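Local coordinates for protein nine-heme cytochrome c (Desulfovibrio desulfuricans, PDB 1OFW) that carries electrons through nine covalently attached c-type hemes and may form part of a transmembrane redox complex that feeds electrons to the cytoplasm for sulfate reduction, at residues P171-I183 against S193-M205. Sequence-based numbering, arbitrary orientation.
Sequences PVSPMLAPYKVVI and SNFTHRRHLTSLM. With HEC (heme c), chain J.
Arg-198 leaves the helix with CG opposite its own backbone N (chi1 -171°) and then bends at chi3 (-68°), a path that slides its guanidinium between Tyr-179 and Met-175 of segment 171-183. CB of Tyr-179 lies over one face, Met-175 meets the other with its CA and SD, and the tyrosine ring stands steeply to the group, 77° between planes. At the edge, Arg-198 NH2 donates to Ala-177 O at 2.8 Å, almost straight and in the guanidinium plane, while NE makes a weak bond to Pro-174 O. The backbone N of Arg-198 also donates to Tyr-179 O, so a single residue grips that segment at several points.

Beside it, His-197 has CG likewise turned away from its N, which turns one face of the imidazole to Pro-178; CD of the proline sits 4.1 Å from the ring centroid of His-197 in a CH-pi contact. A water accepts from His-197 ND1 and donates to the carbonyls of Pro-174 and Pro-178, while NE2 binds the iron of heme 6 opposite His-229. The water bond at ND1 and the iron at NE2 together hold the ring's rotation.

The histidine-bearing segment belongs to the second of the protein's two class III cytochrome c regions, where a two-stranded antiparallel hairpin runs into a helix bearing two axial histidines. Val-181 with Phe-195 and Ile-183 with Ser-193 are its hydrogen-bonded pairs, Phe-195 N reaching Val-181 O at 2.8 Å. Ile-183 CD1 packs against Phe-195 CB, 3.8 Å away, and against a vinyl-derived carbon of heme 8. The Phe-195 ring in turn places CE1 3.4 Å above the ring of His-200, whose NE2 binds that heme's iron together with His-271. Farther along the helix, Met-205 reaches Pro-174 CG with SD, and Met-205 CE touches Pro-171 CG at 3.5 Å.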
loop_
_atom_site.group_PDB
_atom_site.type_symbol
_atom_site.label_atom_id
_atom_site.label_comp_id
_atom_site.label_asym_id
_atom_site.label_seq_id
_atom_site.Cartn_x
_atom_site.Cartn_y
_atom_site.Cartn_z
ATOM N N PRO A 171 -0.067 4.590 14.318
ATOM C CA PRO A 171 -1.148 5.488 13.884
ATOM C C PRO A 171 -1.642 6.319 15.061
ATOM O O PRO A 171 -1.625 5.890 16.216
ATOM C CB PRO A 171 -2.250 4.528 13.460
ATOM C CG PRO A 171 -1.963 3.284 14.227
ATOM C CD PRO A 171 -0.455 3.183 14.278
ATOM N N VAL A 172 -2.054 7.552 14.786
ATOM C CA VAL A 172 -2.544 8.344 15.904
ATOM C C VAL A 172 -3.780 7.662 16.438
ATOM O O VAL A 172 -4.558 6.972 15.826
ATOM C CB VAL A 172 -2.923 9.787 15.540
ATOM C CG1 VAL A 172 -1.730 10.639 15.143
ATOM C CG2 VAL A 172 -3.937 9.799 14.404
ATOM N N SER A 173 -3.964 7.946 17.741
ATOM C CA SER A 173 -5.146 7.439 18.442
ATOM C C SER A 173 -6.432 8.063 17.955
ATOM O O SER A 173 -6.435 9.282 17.770
ATOM C CB SER A 173 -4.887 7.818 19.906
ATOM O OG SER A 173 -5.874 7.282 20.732
ATOM N N PRO A 174 -7.476 7.276 17.790
ATOM C CA PRO A 174 -8.777 7.865 17.439
ATOM C C PRO A 174 -9.335 8.875 18.429
ATOM O O PRO A 174 -10.233 9.664 18.154
ATOM C CB PRO A 174 -9.721 6.653 17.449
ATOM C CG PRO A 174 -8.799 5.509 17.076
ATOM C CD PRO A 174 -7.539 5.803 17.865
ATOM N N MET A 175 -8.876 8.892 19.641
ATOM C CA MET A 175 -9.083 9.813 20.709
ATOM C C MET A 175 -8.624 11.225 20.348
ATOM O O MET A 175 -9.130 12.155 20.983
ATOM C CB MET A 175 -8.283 9.499 21.989
ATOM C CG MET A 175 -8.623 8.197 22.638
ATOM S SD MET A 175 -10.314 8.147 23.166
ATOM C CE MET A 175 -10.606 6.376 23.028
ATOM N N LEU A 176 -7.688 11.374 19.417
ATOM C CA LEU A 176 -7.323 12.703 18.970
ATOM C C LEU A 176 -8.171 13.257 17.836
ATOM O O LEU A 176 -7.846 14.345 17.345
ATOM C CB LEU A 176 -5.852 12.700 18.545
ATOM C CG LEU A 176 -4.872 12.351 19.658
ATOM C CD1 LEU A 176 -3.430 12.452 19.177
ATOM C CD2 LEU A 176 -5.046 13.283 20.862
ATOM N N ALA A 177 -9.208 12.532 17.489
ATOM C CA ALA A 177 -10.167 12.927 16.459
ATOM C C ALA A 177 -11.578 12.943 17.041
ATOM O O ALA A 177 -11.833 12.381 18.110
ATOM C CB ALA A 177 -10.098 11.979 15.286
ATOM N N PRO A 178 -12.508 13.622 16.389
ATOM C CA PRO A 178 -13.827 13.780 17.009
ATOM C C PRO A 178 -14.506 12.474 17.344
ATOM O O PRO A 178 -14.383 11.455 16.688
ATOM C CB PRO A 178 -14.631 14.520 15.925
ATOM C CG PRO A 178 -13.570 15.269 15.183
ATOM C CD PRO A 178 -12.415 14.319 15.127
ATOM N N TYR A 179 -15.281 12.497 18.441
ATOM C CA TYR A 179 -16.029 11.334 18.847
ATOM C C TYR A 179 -17.173 11.073 17.888
ATOM O O TYR A 179 -17.324 9.999 17.279
ATOM C CB TYR A 179 -16.539 11.539 20.306
ATOM C CG TYR A 179 -17.399 10.379 20.721
ATOM C CD1 TYR A 179 -16.820 9.196 21.143
ATOM C CD2 TYR A 179 -18.781 10.454 20.695
ATOM C CE1 TYR A 179 -17.580 8.119 21.529
ATOM C CE2 TYR A 179 -19.557 9.369 21.073
ATOM C CZ TYR A 179 -18.955 8.200 21.499
ATOM O OH TYR A 179 -19.761 7.137 21.854
ATOM N N LYS A 180 -18.031 12.078 17.750
ATOM C CA LYS A 180 -19.057 12.109 16.720
ATOM C C LYS A 180 -18.980 13.427 15.957
ATOM O O LYS A 180 -18.433 14.425 16.421
ATOM C CB LYS A 180 -20.435 11.860 17.317
ATOM C CG LYS A 180 -21.092 13.084 17.885
ATOM C CD LYS A 180 -22.495 12.823 18.405
ATOM C CE LYS A 180 -23.520 12.810 17.308
ATOM N NZ LYS A 180 -24.901 12.916 17.871
ATOM N N VAL A 181 -19.554 13.378 14.752
ATOM C CA VAL A 181 -19.650 14.580 13.937
ATOM C C VAL A 181 -21.092 14.666 13.468
ATOM O O VAL A 181 -21.660 13.725 12.914
ATOM C CB VAL A 181 -18.710 14.624 12.727
ATOM C CG1 VAL A 181 -18.920 15.910 11.933
ATOM C CG2 VAL A 181 -17.280 14.519 13.243
ATOM N N VAL A 182 -21.680 15.815 13.786
ATOM C CA VAL A 182 -23.073 16.062 13.343
ATOM C C VAL A 182 -22.987 16.695 11.972
ATOM O O VAL A 182 -22.605 17.849 11.790
ATOM C CB VAL A 182 -23.805 16.940 14.365
ATOM C CG1 VAL A 182 -25.166 17.335 13.798
ATOM C CG2 VAL A 182 -23.932 16.186 15.672
ATOM N N ILE A 183 -23.224 15.876 10.940
ATOM C CA ILE A 183 -23.060 16.346 9.580
ATOM C C ILE A 183 -24.370 16.985 9.134
ATOM O O ILE A 183 -25.337 16.297 8.796
ATOM C CB ILE A 183 -22.662 15.189 8.622
ATOM C CG1 ILE A 183 -21.412 14.461 9.124
ATOM C CG2 ILE A 183 -22.493 15.687 7.206
ATOM C CD1 ILE A 183 -20.987 13.297 8.289
ATOM N N SER A 193 -26.820 13.896 9.873
ATOM C CA SER A 193 -26.277 12.554 10.080
ATOM C C SER A 193 -25.363 12.577 11.269
ATOM O O SER A 193 -24.375 13.342 11.255
ATOM C CB SER A 193 -25.540 12.139 8.788
ATOM O OG SER A 193 -25.085 10.817 8.934
ATOM N N ASN A 194 -25.681 11.814 12.303
ATOM C CA ASN A 194 -24.837 11.769 13.491
ATOM C C ASN A 194 -23.762 10.699 13.308
ATOM O O ASN A 194 -23.970 9.549 13.706
ATOM C CB ASN A 194 -25.657 11.425 14.728
ATOM C CG ASN A 194 -26.654 12.550 15.017
ATOM O OD1 ASN A 194 -26.300 13.719 15.042
ATOM N ND2 ASN A 194 -27.899 12.146 15.220
ATOM N N PHE A 195 -22.690 11.136 12.672
ATOM C CA PHE A 195 -21.667 10.164 12.222
ATOM C C PHE A 195 -20.808 9.719 13.389
ATOM O O PHE A 195 -20.232 10.551 14.085
ATOM C CB PHE A 195 -20.845 10.784 11.103
ATOM C CG PHE A 195 -19.678 9.948 10.608
ATOM C CD1 PHE A 195 -19.867 8.650 10.225
ATOM C CD2 PHE A 195 -18.408 10.485 10.556
ATOM C CE1 PHE A 195 -18.815 7.885 9.777
ATOM C CE2 PHE A 195 -17.357 9.720 10.085
ATOM C CZ PHE A 195 -17.555 8.415 9.694
ATOM N N THR A 196 -20.751 8.411 13.597
ATOM C CA THR A 196 -19.971 7.829 14.683
ATOM C C THR A 196 -18.500 7.723 14.287
ATOM O O THR A 196 -17.923 6.665 14.046
ATOM C CB THR A 196 -20.547 6.457 15.070
ATOM O OG1 THR A 196 -20.596 5.633 13.915
ATOM C CG2 THR A 196 -22.007 6.570 15.580
ATOM N N HIS A 197 -17.895 8.888 14.216
ATOM C CA HIS A 197 -16.557 9.096 13.712
ATOM C C HIS A 197 -15.555 8.229 14.436
ATOM O O HIS A 197 -14.770 7.487 13.807
ATOM C CB HIS A 197 -16.219 10.599 13.878
ATOM C CG HIS A 197 -15.003 11.104 13.157
ATOM N ND1 HIS A 197 -13.736 10.820 13.580
ATOM C CD2 HIS A 197 -14.825 11.809 12.025
ATOM C CE1 HIS A 197 -12.848 11.364 12.761
ATOM N NE2 HIS A 197 -13.488 11.975 11.791
ATOM N N ARG A 198 -15.505 8.318 15.776
ATOM C CA ARG A 198 -14.488 7.543 16.528
ATOM C C ARG A 198 -14.755 6.050 16.510
ATOM O O ARG A 198 -13.845 5.206 16.402
ATOM C CB ARG A 198 -14.367 8.053 17.977
ATOM C CG ARG A 198 -13.208 7.469 18.726
ATOM C CD ARG A 198 -13.115 8.108 20.113
ATOM N NE ARG A 198 -12.730 9.510 19.997
ATOM C CZ ARG A 198 -12.839 10.432 20.964
ATOM N NH1 ARG A 198 -13.355 10.032 22.132
ATOM N NH2 ARG A 198 -12.438 11.690 20.752
ATOM N N ARG A 199 -16.019 5.660 16.591
ATOM C CA ARG A 199 -16.411 4.270 16.516
ATOM C C ARG A 199 -15.915 3.654 15.188
ATOM O O ARG A 199 -15.350 2.556 15.214
ATOM C CB ARG A 199 -17.905 4.158 16.613
ATOM C CG ARG A 199 -18.455 2.753 16.665
ATOM C CD ARG A 199 -19.977 2.873 16.647
ATOM N NE ARG A 199 -20.681 1.610 16.567
ATOM C CZ ARG A 199 -21.050 0.912 17.645
ATOM N NH1 ARG A 199 -20.806 1.280 18.899
ATOM N NH2 ARG A 199 -21.696 -0.230 17.441
ATOM N N HIS A 200 -16.136 4.424 14.110
ATOM C CA HIS A 200 -15.723 4.010 12.761
ATOM C C HIS A 200 -14.214 3.784 12.700
ATOM O O HIS A 200 -13.745 2.685 12.348
ATOM C CB HIS A 200 -16.164 5.064 11.743
ATOM C CG HIS A 200 -17.479 4.777 11.113
ATOM N ND1 HIS A 200 -18.697 4.986 11.760
ATOM C CD2 HIS A 200 -17.798 4.268 9.884
ATOM C CE1 HIS A 200 -19.662 4.612 10.933
ATOM N NE2 HIS A 200 -19.164 4.167 9.771
ATOM N N LEU A 201 -13.435 4.789 13.046
ATOM C CA LEU A 201 -11.985 4.726 12.909
ATOM C C LEU A 201 -11.444 3.627 13.816
ATOM O O LEU A 201 -10.563 2.881 13.409
ATOM C CB LEU A 201 -11.364 6.067 13.198
ATOM C CG LEU A 201 -9.840 6.165 13.096
ATOM C CD1 LEU A 201 -9.384 5.806 11.687
ATOM C CD2 LEU A 201 -9.344 7.526 13.474
ATOM N N THR A 202 -11.983 3.532 15.026
ATOM C CA THR A 202 -11.536 2.516 15.975
ATOM C C THR A 202 -11.795 1.127 15.423
ATOM O O THR A 202 -10.877 0.303 15.481
ATOM C CB THR A 202 -12.237 2.725 17.321
ATOM O OG1 THR A 202 -11.859 3.978 17.840
ATOM C CG2 THR A 202 -11.771 1.697 18.351
ATOM N N SER A 203 -12.940 0.835 14.867
ATOM C CA SER A 203 -13.309 -0.440 14.295
ATOM C C SER A 203 -12.414 -0.815 13.121
ATOM O O SER A 203 -11.955 -1.943 12.979
ATOM C CB SER A 203 -14.752 -0.349 13.818
ATOM O OG SER A 203 -15.199 -1.586 13.260
ATOM N N LEU A 204 -12.172 0.176 12.255
ATOM C CA LEU A 204 -11.354 -0.045 11.071
ATOM C C LEU A 204 -9.916 -0.354 11.463
ATOM O O LEU A 204 -9.298 -1.249 10.882
ATOM C CB LEU A 204 -11.428 1.172 10.130
ATOM C CG LEU A 204 -12.812 1.357 9.483
ATOM C CD1 LEU A 204 -12.998 2.748 8.940
ATOM C CD2 LEU A 204 -13.082 0.310 8.391
ATOM N N MET A 205 -9.376 0.345 12.433
ATOM C CA MET A 205 -8.014 0.104 12.911
ATOM C C MET A 205 -7.885 -1.223 13.642
ATOM O O MET A 205 -6.860 -1.917 13.561
ATOM C CB MET A 205 -7.613 1.238 13.863
ATOM C CG MET A 205 -7.295 2.524 13.139
ATOM S SD MET A 205 -6.969 3.944 14.181
ATOM C CE MET A 205 -5.436 3.411 14.938
HETATM FE FE HEC J . -20.104 3.503 8.112
HETATM C CHA HEC J . -21.508 1.017 9.939
HETATM C CHB HEC J . -22.826 5.498 8.704
HETATM C CHC HEC J . -18.686 5.998 6.293
HETATM C CHD HEC J . -17.356 1.516 7.516
HETATM N NA HEC J . -21.826 3.309 9.109
HETATM C C1A HEC J . -22.235 2.186 9.828
HETATM C C2A HEC J . -23.522 2.442 10.431
HETATM C C3A HEC J . -23.897 3.677 10.068
HETATM C C4A HEC J . -22.835 4.234 9.261
HETATM C CMA HEC J . -25.178 4.472 10.365
HETATM C CAA HEC J . -24.246 1.434 11.330
HETATM C CBA HEC J . -23.919 1.668 12.812
HETATM C CGA HEC J . -22.749 2.516 13.232
HETATM O O1A HEC J . -21.698 1.868 13.482
HETATM O O2A HEC J . -22.805 3.776 13.365
HETATM N NB HEC J . -20.671 5.324 7.558
HETATM C C1B HEC J . -21.820 6.024 7.935
HETATM C C2B HEC J . -21.790 7.359 7.376
HETATM C C3B HEC J . -20.630 7.506 6.699
HETATM C C4B HEC J . -19.934 6.239 6.824
HETATM C CMB HEC J . -22.929 8.360 7.568
HETATM C CAB HEC J . -20.090 8.699 5.926
HETATM C CBB HEC J . -20.190 10.044 6.682
HETATM N NC HEC J . -18.400 3.670 7.079
HETATM C C1C HEC J . -18.004 4.802 6.399
HETATM C C2C HEC J . -16.726 4.578 5.720
HETATM C C3C HEC J . -16.337 3.354 6.104
HETATM C C4C HEC J . -17.364 2.778 6.935
HETATM C CMC HEC J . -16.106 5.609 4.761
HETATM C CAC HEC J . -15.092 2.514 5.732
HETATM C CBC HEC J . -13.833 3.320 5.420
HETATM N ND HEC J . -19.544 1.657 8.642
HETATM C C1D HEC J . -18.365 1.009 8.304
HETATM C C2D HEC J . -18.356 -0.319 8.888
HETATM C C3D HEC J . -19.521 -0.472 9.546
HETATM C C4D HEC J . -20.261 0.758 9.421
HETATM C CMD HEC J . -17.214 -1.340 8.725
HETATM C CAD HEC J . -19.965 -1.763 10.266
HETATM C CBD HEC J . -19.748 -1.571 11.778
HETATM C CGD HEC J . -18.332 -1.951 12.166
HETATM O O1D HEC J . -17.547 -1.029 12.486
HETATM O O2D HEC J . -18.044 -3.166 12.116
HETATM O O HOH W 1 -12.301 9.753 16.129
HETATM O O HOH W 2 -18.187 7.455 17.543
#